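Substrate-binding protein (Synechococcus sp., PDB 6WPN) probably binds a sugar or oligosaccharide in the periplasm, as the extracellular solute-binding component of a bacterial uptake system. Local coordinates at residues Ser122-Ala127 with Ala132-Ile137; Pro169-Ser174 with Leu258-Ser263; Thr325-Phe330 with Leu337-Glu342. All blocks are in the same frame, centred on the assembly; numbering follows the deposited sequence.

Contact 1: Ser122-Ala127 with Ala132-Ile137; sequences SVWEAA and AGQIAI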
ATOM      1  N   SER A 122       8.316 -14.489  -5.633  1.00 77.44           N
ATOM      2  CA  SER A 122       6.904 -14.151  -5.485  1.00 82.37           C
ATOM      3  C   SER A 122       6.621 -12.721  -5.928  1.00 78.35           C
ATOM      4  O   SER A 122       5.562 -12.439  -6.500  1.00 87.54           O
ATOM      5  CB  SER A 122       6.474 -14.343  -4.034  1.00 88.67           C
ATOM      6  OG  SER A 122       7.387 -13.702  -3.160  1.00 91.21           O
ATOM      7  N   VAL A 123       7.547 -11.804  -5.663  1.00 64.38           N
ATOM      8  CA  VAL A 123       7.325 -10.405  -6.003  1.00 59.83           C
ATOM      9  C   VAL A 123       7.811 -10.066  -7.411  1.00 62.54           C
ATOM     10  O   VAL A 123       7.300  -9.126  -8.031  1.00 57.92           O
ATOM     11  CB  VAL A 123       7.987  -9.500  -4.951  1.00 70.84           C
ATOM     12  CG1 VAL A 123       7.880  -8.025  -5.341  1.00 73.16           C
ATOM     13  CG2 VAL A 123       7.401  -9.764  -3.594  1.00 80.41           C
ATOM     14  N   TRP A 124       8.782 -10.817  -7.936  1.00 66.07           N
ATOM     15  CA  TRP A 124       9.220 -10.603  -9.311  1.00 71.84           C
ATOM     16  C   TRP A 124       8.132 -11.005 -10.296  1.00 78.61           C
ATOM     17  O   TRP A 124       7.905 -10.317 -11.296  1.00 71.90           O
ATOM     18  CB  TRP A 124      10.503 -11.393  -9.588  1.00 73.63           C
ATOM     19  CG  TRP A 124      10.946 -11.333 -11.027  1.00 77.30           C
ATOM     20  CD1 TRP A 124      10.565 -12.174 -12.034  1.00 78.50           C
ATOM     21  CD2 TRP A 124      11.859 -10.394 -11.614  1.00 74.25           C
ATOM     22  NE1 TRP A 124      11.171 -11.808 -13.211  1.00 80.35           N
ATOM     23  CE2 TRP A 124      11.972 -10.720 -12.980  1.00 72.50           C
ATOM     24  CE3 TRP A 124      12.589  -9.310 -11.118  1.00 69.87           C
ATOM     25  CZ2 TRP A 124      12.787 -10.002 -13.854  1.00 66.52           C
ATOM     26  CZ3 TRP A 124      13.396  -8.597 -11.990  1.00 70.21           C
ATOM     27  CH2 TRP A 124      13.489  -8.948 -13.341  1.00 62.72           C
ATOM     28  N   GLU A 125       7.444 -12.109 -10.014  1.00 84.82           N
ATOM     29  CA  GLU A 125       6.375 -12.627 -10.857  1.00 86.43           C
ATOM     30  C   GLU A 125       5.070 -11.860 -10.687  1.00 76.34           C
ATOM     31  O   GLU A 125       4.108 -12.129 -11.412  1.00 83.64           O
ATOM     32  CB  GLU A 125       6.158 -14.113 -10.553  1.00 92.41           C
ATOM     33  CG  GLU A 125       7.403 -14.973 -10.749  1.00102.28           C
ATOM     34  CD  GLU A 125       7.704 -15.285 -12.201  1.00114.96           C
ATOM     35  OE1 GLU A 125       8.883 -15.171 -12.592  1.00121.07           O
ATOM     36  OE2 GLU A 125       6.766 -15.624 -12.954  1.00121.60           O
ATOM     37  N   ALA A 126       5.021 -10.903  -9.765  1.00 71.76           N
ATOM     38  CA  ALA A 126       3.856 -10.055  -9.552  1.00 75.53           C
ATOM     39  C   ALA A 126       3.684  -8.986 -10.633  1.00 76.46           C
ATOM     40  O   ALA A 126       3.035  -7.963 -10.379  1.00 63.67           O
ATOM     41  CB  ALA A 126       3.931  -9.398  -8.170  1.00 68.91           C
ATOM     42  N   ALA A 127       4.272  -9.187 -11.811  1.00 84.70           N
ATOM     43  CA  ALA A 127       4.129  -8.255 -12.926  1.00 78.98           C
ATOM     44  C   ALA A 127       3.802  -9.005 -14.215  1.00 85.96           C
ATOM     45  O   ALA A 127       2.680  -9.477 -14.408  1.00 86.61           O
ATOM     46  CB  ALA A 127       5.395  -7.431 -13.100  1.00 65.08           C
ATOM     47  N   ALA A 132       1.252  -9.158 -20.074  1.00 94.64           N
ATOM     48  CA  ALA A 132       1.884  -8.381 -21.132  1.00 91.00           C
ATOM     49  C   ALA A 132       3.391  -8.602 -21.127  1.00 91.30           C
ATOM     50  O   ALA A 132       4.125  -7.844 -21.772  1.00 81.95           O
ATOM     51  CB  ALA A 132       1.560  -6.890 -20.989  1.00 82.02           C
ATOM     52  N   GLY A 133       3.856  -9.631 -20.424  1.00 98.33           N
ATOM     53  CA  GLY A 133       5.266  -9.905 -20.238  1.00 96.64           C
ATOM     54  C   GLY A 133       5.783  -9.293 -18.949  1.00 86.18           C
ATOM     55  O   GLY A 133       5.021  -8.929 -18.047  1.00 72.71           O
ATOM     56  N   GLN A 134       7.104  -9.180 -18.863  1.00 85.02           N
ATOM     57  CA  GLN A 134       7.742  -8.585 -17.692  1.00 79.05           C
ATOM     58  C   GLN A 134       7.772  -7.074 -17.887  1.00 68.62           C
ATOM     59  O   GLN A 134       8.660  -6.538 -18.554  1.00 69.63           O
ATOM     60  CB  GLN A 134       9.137  -9.159 -17.475  1.00 84.04           C
ATOM     61  CG  GLN A 134       9.751  -8.748 -16.144  1.00 83.28           C
ATOM     62  CD  GLN A 134       9.220  -9.572 -14.983  1.00 90.41           C
ATOM     63  OE1 GLN A 134       8.596 -10.618 -15.177  1.00 93.28           O
ATOM     64  NE2 GLN A 134       9.447  -9.091 -13.768  1.00 88.43           N
ATOM     65  N   ILE A 135       6.800  -6.383 -17.291  1.00 60.39           N
ATOM     66  CA  ILE A 135       6.624  -4.951 -17.504  1.00 64.76           C
ATOM     67  C   ILE A 135       7.255  -4.101 -16.412  1.00 67.59           C
ATOM     68  O   ILE A 135       7.285  -2.867 -16.548  1.00 62.85           O
ATOM     69  CB  ILE A 135       5.127  -4.594 -17.600  1.00 68.15           C
ATOM     70  CG1 ILE A 135       4.435  -5.008 -16.297  1.00 67.39           C
ATOM     71  CG2 ILE A 135       4.495  -5.269 -18.805  1.00 66.75           C
ATOM     72  CD1 ILE A 135       3.079  -4.402 -16.092  1.00 70.97           C
ATOM     73  N   ALA A 136       7.759  -4.705 -15.341  1.00 70.94           N
ATOM     74  CA  ALA A 136       8.286  -3.903 -14.249  1.00 66.61           C
ATOM     75  C   ALA A 136       9.309  -4.703 -13.460  1.00 65.95           C
ATOM     76  O   ALA A 136       9.281  -5.937 -13.440  1.00 58.30           O
ATOM     77  CB  ALA A 136       7.167  -3.415 -13.322  1.00 56.92           C
ATOM     78  N   ILE A 137      10.208  -3.975 -12.817  1.00 57.20           N
ATOM     79  CA  ILE A 137      11.196  -4.544 -11.908  1.00 51.45           C
ATOM     80  C   ILE A 137      10.752  -4.227 -10.485  1.00 57.55           C
ATOM     81  O   ILE A 137      10.430  -3.065 -10.197  1.00 54.69           O
ATOM     82  CB  ILE A 137      12.602  -3.979 -12.183  1.00 52.75           C
ATOM     83  CG1 ILE A 137      13.105  -4.456 -13.545  1.00 55.08           C
ATOM     84  CG2 ILE A 137      13.576  -4.378 -11.079  1.00 62.08           C
ATOM     85  CD1 ILE A 137      14.328  -3.713 -14.032  1.00 55.25           C
TER

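Contact 2: Pro169-Ser174 with Leu258-Ser263; sequences PAYARS and LALLAS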
ATOM      1  N   PRO A 169     -15.806  -5.538  15.536  1.00 45.03           N
ATOM      2  CA  PRO A 169     -16.982  -4.871  16.133  1.00 45.95           C
ATOM      3  C   PRO A 169     -16.992  -4.894  17.652  1.00 47.46           C
ATOM      4  O   PRO A 169     -17.137  -3.836  18.276  1.00 49.91           O
ATOM      5  CB  PRO A 169     -18.162  -5.647  15.530  1.00 48.02           C
ATOM      6  CG  PRO A 169     -17.652  -6.138  14.234  1.00 47.20           C
ATOM      7  CD  PRO A 169     -16.221  -6.518  14.512  1.00 52.87           C
ATOM      8  N   ALA A 170     -16.835  -6.069  18.269  1.00 42.82           N
ATOM      9  CA  ALA A 170     -16.834  -6.142  19.729  1.00 43.43           C
ATOM     10  C   ALA A 170     -15.735  -5.270  20.329  1.00 43.42           C
ATOM     11  O   ALA A 170     -15.949  -4.601  21.346  1.00 39.42           O
ATOM     12  CB  ALA A 170     -16.674  -7.593  20.181  1.00 49.33           C
ATOM     13  N   TYR A 171     -14.557  -5.260  19.702  1.00 37.47           N
ATOM     14  CA  TYR A 171     -13.460  -4.411  20.156  1.00 35.44           C
ATOM     15  C   TYR A 171     -13.814  -2.936  20.028  1.00 42.25           C
ATOM     16  O   TYR A 171     -13.622  -2.156  20.969  1.00 37.58           O
ATOM     17  CB  TYR A 171     -12.197  -4.743  19.360  1.00 39.02           C
ATOM     18  CG  TYR A 171     -11.212  -3.604  19.193  1.00 38.54           C
ATOM     19  CD1 TYR A 171     -10.364  -3.227  20.226  1.00 44.12           C
ATOM     20  CD2 TYR A 171     -11.103  -2.932  17.981  1.00 42.99           C
ATOM     21  CE1 TYR A 171      -9.453  -2.197  20.064  1.00 37.17           C
ATOM     22  CE2 TYR A 171     -10.199  -1.904  17.811  1.00 37.96           C
ATOM     23  CZ  TYR A 171      -9.375  -1.543  18.855  1.00 37.73           C
ATOM     24  OH  TYR A 171      -8.476  -0.510  18.679  1.00 45.63           O
ATOM     25  N   ALA A 172     -14.331  -2.536  18.860  1.00 35.23           N
ATOM     26  CA  ALA A 172     -14.645  -1.132  18.615  1.00 34.95           C
ATOM     27  C   ALA A 172     -15.686  -0.615  19.599  1.00 38.36           C
ATOM     28  O   ALA A 172     -15.598   0.527  20.063  1.00 39.67           O
ATOM     29  CB  ALA A 172     -15.128  -0.942  17.174  1.00 28.90           C
ATOM     30  N   ARG A 173     -16.691  -1.434  19.912  1.00 39.33           N
ATOM     31  CA  ARG A 173     -17.694  -1.029  20.892  1.00 45.15           C
ATOM     32  C   ARG A 173     -17.058  -0.763  22.251  1.00 51.62           C
ATOM     33  O   ARG A 173     -17.344   0.255  22.891  1.00 49.45           O
ATOM     34  CB  ARG A 173     -18.786  -2.095  21.001  1.00 54.23           C
ATOM     35  CG  ARG A 173     -19.650  -2.194  19.760  1.00 63.45           C
ATOM     36  CD  ARG A 173     -20.908  -3.004  19.993  1.00 66.53           C
ATOM     37  NE  ARG A 173     -20.706  -4.427  19.733  1.00 70.76           N
ATOM     38  CZ  ARG A 173     -20.989  -5.016  18.576  1.00 64.16           C
ATOM     39  NH1 ARG A 173     -21.485  -4.303  17.573  1.00 55.96           N
ATOM     40  NH2 ARG A 173     -20.772  -6.315  18.422  1.00 59.33           N
ATOM     41  N   SER A 174     -16.173  -1.663  22.700  1.00 45.41           N
ATOM     42  CA  SER A 174     -15.553  -1.492  24.012  1.00 48.10           C
ATOM     43  C   SER A 174     -14.753  -0.199  24.082  1.00 45.05           C
ATOM     44  O   SER A 174     -14.757   0.487  25.111  1.00 54.20           O
ATOM     45  CB  SER A 174     -14.656  -2.689  24.338  1.00 47.16           C
ATOM     46  OG  SER A 174     -15.423  -3.831  24.676  1.00 50.96           O
ATOM     47  N   LEU A 258      -7.272   7.656  18.745  1.00 50.25           N
ATOM     48  CA  LEU A 258      -7.441   6.451  17.941  1.00 33.75           C
ATOM     49  C   LEU A 258      -6.660   5.318  18.594  1.00 40.82           C
ATOM     50  O   LEU A 258      -5.451   5.442  18.810  1.00 43.77           O
ATOM     51  CB  LEU A 258      -6.965   6.688  16.503  1.00 31.72           C
ATOM     52  CG  LEU A 258      -7.212   5.593  15.464  1.00 36.03           C
ATOM     53  CD1 LEU A 258      -8.689   5.263  15.397  1.00 36.90           C
ATOM     54  CD2 LEU A 258      -6.701   6.024  14.094  1.00 32.21           C
ATOM     55  N   ALA A 259      -7.346   4.212  18.897  1.00 42.08           N
ATOM     56  CA  ALA A 259      -6.703   3.116  19.615  1.00 40.21           C
ATOM     57  C   ALA A 259      -5.825   2.268  18.704  1.00 38.96           C
ATOM     58  O   ALA A 259      -4.792   1.759  19.148  1.00 40.40           O
ATOM     59  CB  ALA A 259      -7.752   2.235  20.294  1.00 37.17           C
ATOM     60  N   LEU A 260      -6.208   2.097  17.441  1.00 35.60           N
ATOM     61  CA  LEU A 260      -5.434   1.294  16.504  1.00 36.82           C
ATOM     62  C   LEU A 260      -5.254   2.080  15.214  1.00 45.85           C
ATOM     63  O   LEU A 260      -6.226   2.592  14.656  1.00 51.45           O
ATOM     64  CB  LEU A 260      -6.116  -0.052  16.222  1.00 35.14           C
ATOM     65  CG  LEU A 260      -5.366  -1.076  15.357  1.00 34.90           C
ATOM     66  CD1 LEU A 260      -5.780  -2.496  15.722  1.00 30.88           C
ATOM     67  CD2 LEU A 260      -5.612  -0.840  13.876  1.00 39.19           C
ATOM     68  N   LEU A 261      -4.018   2.136  14.729  1.00 44.09           N
ATOM     69  CA  LEU A 261      -3.671   2.825  13.493  1.00 38.59           C
ATOM     70  C   LEU A 261      -2.951   1.842  12.581  1.00 39.02           C
ATOM     71  O   LEU A 261      -1.910   1.297  12.956  1.00 41.22           O
ATOM     72  CB  LEU A 261      -2.786   4.043  13.779  1.00 29.96           C
ATOM     73  CG  LEU A 261      -2.221   4.804  12.578  1.00 38.21           C
ATOM     74  CD1 LEU A 261      -3.305   5.588  11.845  1.00 27.82           C
ATOM     75  CD2 LEU A 261      -1.092   5.721  13.015  1.00 31.43           C
ATOM     76  N   ALA A 262      -3.503   1.605  11.396  1.00 44.40           N
ATOM     77  CA  ALA A 262      -2.857   0.723  10.425  1.00 45.46           C
ATOM     78  C   ALA A 262      -1.723   1.491   9.760  1.00 42.08           C
ATOM     79  O   ALA A 262      -1.955   2.349   8.909  1.00 44.76           O
ATOM     80  CB  ALA A 262      -3.866   0.219   9.398  1.00 35.48           C
ATOM     81  N   SER A 263      -0.485   1.188  10.143  1.00 43.75           N
ATOM     82  CA  SER A 263       0.658   1.934   9.631  1.00 50.46           C
ATOM     83  C   SER A 263       1.925   1.096   9.789  1.00 56.12           C
ATOM     84  O   SER A 263       1.946   0.074  10.482  1.00 51.51           O
ATOM     85  CB  SER A 263       0.781   3.291  10.335  1.00 52.01           C
ATOM     86  OG  SER A 263       1.832   4.075   9.796  1.00 63.29           O
TER

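Contact 3: Thr325-Phe330 with Leu337-Glu342; sequences TNQARF and LPSSLE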
ATOM      1  N   THR A 325      22.945  -3.426  -2.765  1.00 53.76           N
ATOM      2  CA  THR A 325      23.467  -2.367  -1.909  1.00 49.62           C
ATOM      3  C   THR A 325      22.458  -1.238  -1.753  1.00 55.69           C
ATOM      4  O   THR A 325      22.216  -0.757  -0.639  1.00 55.09           O
ATOM      5  CB  THR A 325      24.771  -1.819  -2.487  1.00 59.08           C
ATOM      6  OG1 THR A 325      25.730  -2.877  -2.602  1.00 77.28           O
ATOM      7  CG2 THR A 325      25.326  -0.714  -1.596  1.00 53.92           C
ATOM      8  N   ASN A 326      21.863  -0.794  -2.862  1.00 57.01           N
ATOM      9  CA  ASN A 326      20.940   0.334  -2.791  1.00 59.52           C
ATOM     10  C   ASN A 326      19.640  -0.046  -2.090  1.00 53.26           C
ATOM     11  O   ASN A 326      19.084   0.755  -1.329  1.00 54.71           O
ATOM     12  CB  ASN A 326      20.664   0.882  -4.193  1.00 57.36           C
ATOM     13  CG  ASN A 326      21.900   1.505  -4.833  1.00 61.10           C
ATOM     14  OD1 ASN A 326      22.694   2.166  -4.162  1.00 67.13           O
ATOM     15  ND2 ASN A 326      22.054   1.315  -6.141  1.00 48.57           N
ATOM     16  N   GLN A 327      19.137  -1.260  -2.326  1.00 48.62           N
ATOM     17  CA  GLN A 327      17.899  -1.666  -1.670  1.00 50.48           C
ATOM     18  C   GLN A 327      18.098  -1.846  -0.171  1.00 54.58           C
ATOM     19  O   GLN A 327      17.231  -1.469   0.624  1.00 46.21           O
ATOM     20  CB  GLN A 327      17.359  -2.949  -2.302  1.00 52.01           C
ATOM     21  CG  GLN A 327      16.587  -2.710  -3.588  1.00 55.28           C
ATOM     22  CD  GLN A 327      15.520  -3.755  -3.830  1.00 65.35           C
ATOM     23  OE1 GLN A 327      14.579  -3.881  -3.049  1.00 65.91           O
ATOM     24  NE2 GLN A 327      15.660  -4.514  -4.915  1.00 69.25           N
ATOM     25  N   ALA A 328      19.240  -2.407   0.235  1.00 55.97           N
ATOM     26  CA  ALA A 328      19.529  -2.534   1.659  1.00 58.67           C
ATOM     27  C   ALA A 328      19.604  -1.164   2.318  1.00 54.19           C
ATOM     28  O   ALA A 328      19.022  -0.941   3.386  1.00 55.62           O
ATOM     29  CB  ALA A 328      20.830  -3.311   1.867  1.00 52.88           C
ATOM     30  N   ARG A 329      20.308  -0.227   1.680  1.00 53.31           N
ATOM     31  CA  ARG A 329      20.431   1.119   2.225  1.00 56.68           C
ATOM     32  C   ARG A 329      19.076   1.810   2.312  1.00 55.53           C
ATOM     33  O   ARG A 329      18.786   2.500   3.295  1.00 54.23           O
ATOM     34  CB  ARG A 329      21.397   1.935   1.369  1.00 69.42           C
ATOM     35  CG  ARG A 329      21.643   3.340   1.878  1.00 86.64           C
ATOM     36  CD  ARG A 329      22.719   4.035   1.064  1.00100.99           C
ATOM     37  NE  ARG A 329      22.813   5.449   1.411  1.00115.31           N
ATOM     38  CZ  ARG A 329      23.458   6.356   0.685  1.00120.98           C
ATOM     39  NH1 ARG A 329      23.484   7.623   1.078  1.00124.01           N
ATOM     40  NH2 ARG A 329      24.074   5.998  -0.435  1.00120.07           N
ATOM     41  N   PHE A 330      18.232   1.640   1.291  1.00 45.29           N
ATOM     42  CA  PHE A 330      16.900   2.231   1.354  1.00 45.88           C
ATOM     43  C   PHE A 330      16.040   1.543   2.402  1.00 45.84           C
ATOM     44  O   PHE A 330      15.225   2.199   3.057  1.00 47.52           O
ATOM     45  CB  PHE A 330      16.221   2.189  -0.021  1.00 49.02           C
ATOM     46  CG  PHE A 330      14.908   2.931  -0.071  1.00 51.65           C
ATOM     47  CD1 PHE A 330      14.883   4.314  -0.182  1.00 45.54           C
ATOM     48  CD2 PHE A 330      13.700   2.247  -0.033  1.00 55.65           C
ATOM     49  CE1 PHE A 330      13.682   5.006  -0.230  1.00 46.36           C
ATOM     50  CE2 PHE A 330      12.493   2.932  -0.086  1.00 51.31           C
ATOM     51  CZ  PHE A 330      12.486   4.317  -0.181  1.00 49.98           C
ATOM     52  N   LEU A 337      10.716  -2.766   3.539  1.00 40.30           N
ATOM     53  CA  LEU A 337      11.300  -4.054   3.184  1.00 45.34           C
ATOM     54  C   LEU A 337      11.761  -4.054   1.732  1.00 46.99           C
ATOM     55  O   LEU A 337      11.075  -3.507   0.862  1.00 50.15           O
ATOM     56  CB  LEU A 337      10.285  -5.179   3.385  1.00 43.89           C
ATOM     57  CG  LEU A 337       9.802  -5.366   4.821  1.00 46.77           C
ATOM     58  CD1 LEU A 337       8.701  -6.407   4.893  1.00 54.20           C
ATOM     59  CD2 LEU A 337      10.966  -5.772   5.705  1.00 59.90           C
ATOM     60  N   PRO A 338      12.909  -4.646   1.423  1.00 47.54           N
ATOM     61  CA  PRO A 338      13.361  -4.705   0.033  1.00 47.00           C
ATOM     62  C   PRO A 338      12.862  -5.961  -0.668  1.00 52.67           C
ATOM     63  O   PRO A 338      12.433  -6.934  -0.042  1.00 46.39           O
ATOM     64  CB  PRO A 338      14.888  -4.723   0.170  1.00 48.15           C
ATOM     65  CG  PRO A 338      15.114  -5.458   1.464  1.00 48.26           C
ATOM     66  CD  PRO A 338      13.932  -5.144   2.361  1.00 46.63           C
ATOM     67  N   SER A 339      12.922  -5.919  -1.999  1.00 41.73           N
ATOM     68  CA  SER A 339      12.607  -7.080  -2.816  1.00 42.47           C
ATOM     69  C   SER A 339      13.852  -7.833  -3.263  1.00 43.66           C
ATOM     70  O   SER A 339      13.728  -8.900  -3.874  1.00 48.15           O
ATOM     71  CB  SER A 339      11.781  -6.662  -4.039  1.00 45.09           C
ATOM     72  OG  SER A 339      12.492  -5.732  -4.840  1.00 45.81           O
ATOM     73  N   SER A 340      15.039  -7.308  -2.969  1.00 43.54           N
ATOM     74  CA  SER A 340      16.281  -8.002  -3.264  1.00 40.45           C
ATOM     75  C   SER A 340      16.542  -9.067  -2.212  1.00 47.07           C
ATOM     76  O   SER A 340      16.462  -8.793  -1.011  1.00 46.26           O
ATOM     77  CB  SER A 340      17.441  -7.008  -3.301  1.00 52.62           C
ATOM     78  OG  SER A 340      18.692  -7.669  -3.226  1.00 58.21           O
ATOM     79  N   LEU A 341      16.880 -10.278  -2.665  1.00 52.91           N
ATOM     80  CA  LEU A 341      17.189 -11.365  -1.738  1.00 57.18           C
ATOM     81  C   LEU A 341      18.397 -11.026  -0.876  1.00 60.25           C
ATOM     82  O   LEU A 341      18.389 -11.260   0.340  1.00 51.80           O
ATOM     83  CB  LEU A 341      17.421 -12.664  -2.509  1.00 65.96           C
ATOM     84  CG  LEU A 341      16.173 -13.222  -3.197  1.00 63.59           C
ATOM     85  CD1 LEU A 341      16.509 -14.447  -4.024  1.00 49.20           C
ATOM     86  CD2 LEU A 341      15.086 -13.526  -2.169  1.00 67.33           C
ATOM     87  N   GLU A 342      19.448 -10.478  -1.493  1.00 64.26           N
ATOM     88  CA  GLU A 342      20.642 -10.095  -0.748  1.00 67.06           C
ATOM     89  C   GLU A 342      20.308  -9.058   0.316  1.00 64.24           C
ATOM     90  O   GLU A 342      20.712  -9.184   1.477  1.00 68.87           O
ATOM     91  CB  GLU A 342      21.688  -9.530  -1.709  1.00 83.31           C
ATOM     92  CG  GLU A 342      22.265 -10.530  -2.686  1.00105.89           C
ATOM     93  CD  GLU A 342      23.238  -9.911  -3.659  1.00126.35           C
ATOM     94  OE1 GLU A 342      23.338  -8.667  -3.710  1.00132.52           O
ATOM     95  OE2 GLU A 342      23.911 -10.684  -4.371  1.00134.11           O
TER

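Contact 1: Ser122-Ala127 with Ala132-Ile137
W124 and Q134 carry this contact, through one hydrogen bond and an amide laid over the indole. The bond runs from Q134 NE2 to the main-chain W124 O, 3.2 Å away, and its N-H points almost straight at the oxygen (165°). The acceptor lies close to the plane of the Q134 amide, although the nitrogen itself is tilted out of the carbonyl plane of W124. A weak second bond goes from the same nitrogen to A136 O in its own segment. Glutamine suits the place because it is long enough to span the gap and carries two N-H groups for two carbonyls.

Q134 NE2 also lies over one face of the W124 ring, 3.1 Å from W124 CE2. The amide is nearly parallel to the indole, the planes only 13° apart, with its nitrogen over the face near the rim. The Q134 chain leaves with CG anti to the backbone N (chi1 -170°) and bends at chi2, which lays the amide flat on the indole. Q134 N is held separately by D106 OD1.

The remaining contacts are apolar. W124 CZ3 approaches I137 CG2 at 4.3 Å. A127 CB packs on I135 CG1 at 4.1 Å and also meets A136 CB; a methyl is small enough to let the two chains come close here. I135 in turn rests on helix 92-99.

Together they join the end of helix 121-124 to the irregular run that leads into strand 137-149, a helix-loop-strand connection within the mixed alpha/beta fold of a solute-binding protein.

Contact 2: Pro169-Ser174 with Leu258-Ser263
Y171, on helix 168-179, brings its phenol oxygen against A259 and L260, where the chain enters strand 260-263: a single tyrosine bridging a helix to the start of a strand, within the alpha/beta fold of a solute-binding protein. The touching surface is small, about 101 Å² over both sides, but all three residues are buried.

A259, just before the strand, is the first residue of 258-263 to touch Y171. A259 CB points toward the helix and lies 3.3 Å from Y171 OH, with Y171 CZ farther back at 4.4 Å. A short side chain suits this place, since the phenol tip comes nearly up to the backbone, whose hydrogen bonds pair A259 with N149 and Y182. The methyl also lies against L152 of helix 150-155.

L260 opens the strand itself and likewise points toward the helix. It offers its CB to the phenol, while the L260 side chain also touches S146 and V148 of strand 137-149, the antiparallel neighbour of strand 260-263. Leucine therefore serves two surfaces at once. L261, the next residue, faces helix 246-254 instead, as expected of alternating side chains in a strand.

Across the contact, tyrosine supplies reach and a polar tip. CG stands roughly anti to the backbone N (chi1 152°), and this carries the ring out from the helix toward the strand. The buried hydroxyl makes no hydrogen bond to the strand segment; it is satisfied by G183 O, while L153, L158 and P162 pack on the same side chain. In addition to bonding G183 O, Y171 OH lies 3.4 Å from L260 CB.

Contact 3: Thr325-Phe330 with Leu337-Glu342
Q327, on helix 324-334, faces P338 where the short strand 337-338 ends, their CA atoms 5.7 Å apart, and the backbone then turns through S339 and S340 into helix 341-352. The glutamine amide reaches into this turn. Its oxygen takes the N-H of S339, with Q327 OE1 2.8 Å from S339 N, an angle of 149° at the hydrogen, and the donor tilted moderately from the carbonyl plane. A weak bond from S340 N reaches the same oxygen, so two successive backbone N-H groups converge on one acceptor.

The amide nitrogen works the other way: Q327 NE2 gives a weak bond to S339 OG at 3.4 Å, while its main partner is T322 O, and S339 OG is also bonded to W139 O. Both ends of the amide are thus engaged, which fixes its rotation. CG lies anti to the carbonyl carbon (chi1 -81°), and the chain runs extended beyond it, carrying the amide across to the turn.

Carbon contacts accompany the hydrogen bonds. P338 CB lies 3.3 Å from Q327 OE1 and 3.9 Å from Q327 CB, while S340 CB stands 3.5 Å from Q327 NE2. An alanine in place of Q327 would remove the amide and is likely to leave the buried N-H of S339 and the carbonyl of T322 without their mates.

S340 suits its position because its OG accepts from A343 N. The whole is a strand-turn-helix junction with a serine N-cap, its turn bound by a glutamine from the preceding helix.

In the fold
Contacts 2 and 3 are buried, whereas contact 1 is only partly so, its loop reaching solvent. Strand 137-149 links all three: contact 1 leads into it, and the strands of contacts 2 and 3 pair with it antiparallel. Contacts 1 and 2 lie on opposite sides of the chain's centre, about 36 Å apart centre to centre, while contact 3 comes within about 4 Å of contact 1 at the nearest atoms. Chemistry follows place. The two short-range contacts each use a glutamine amide to satisfy backbone groups, a carbonyl at a helix end in contact 1 and the N-H groups of a turn in contact 3; contact 2, joining distant parts of the sequence, presses a tyrosine against aliphatic carbon.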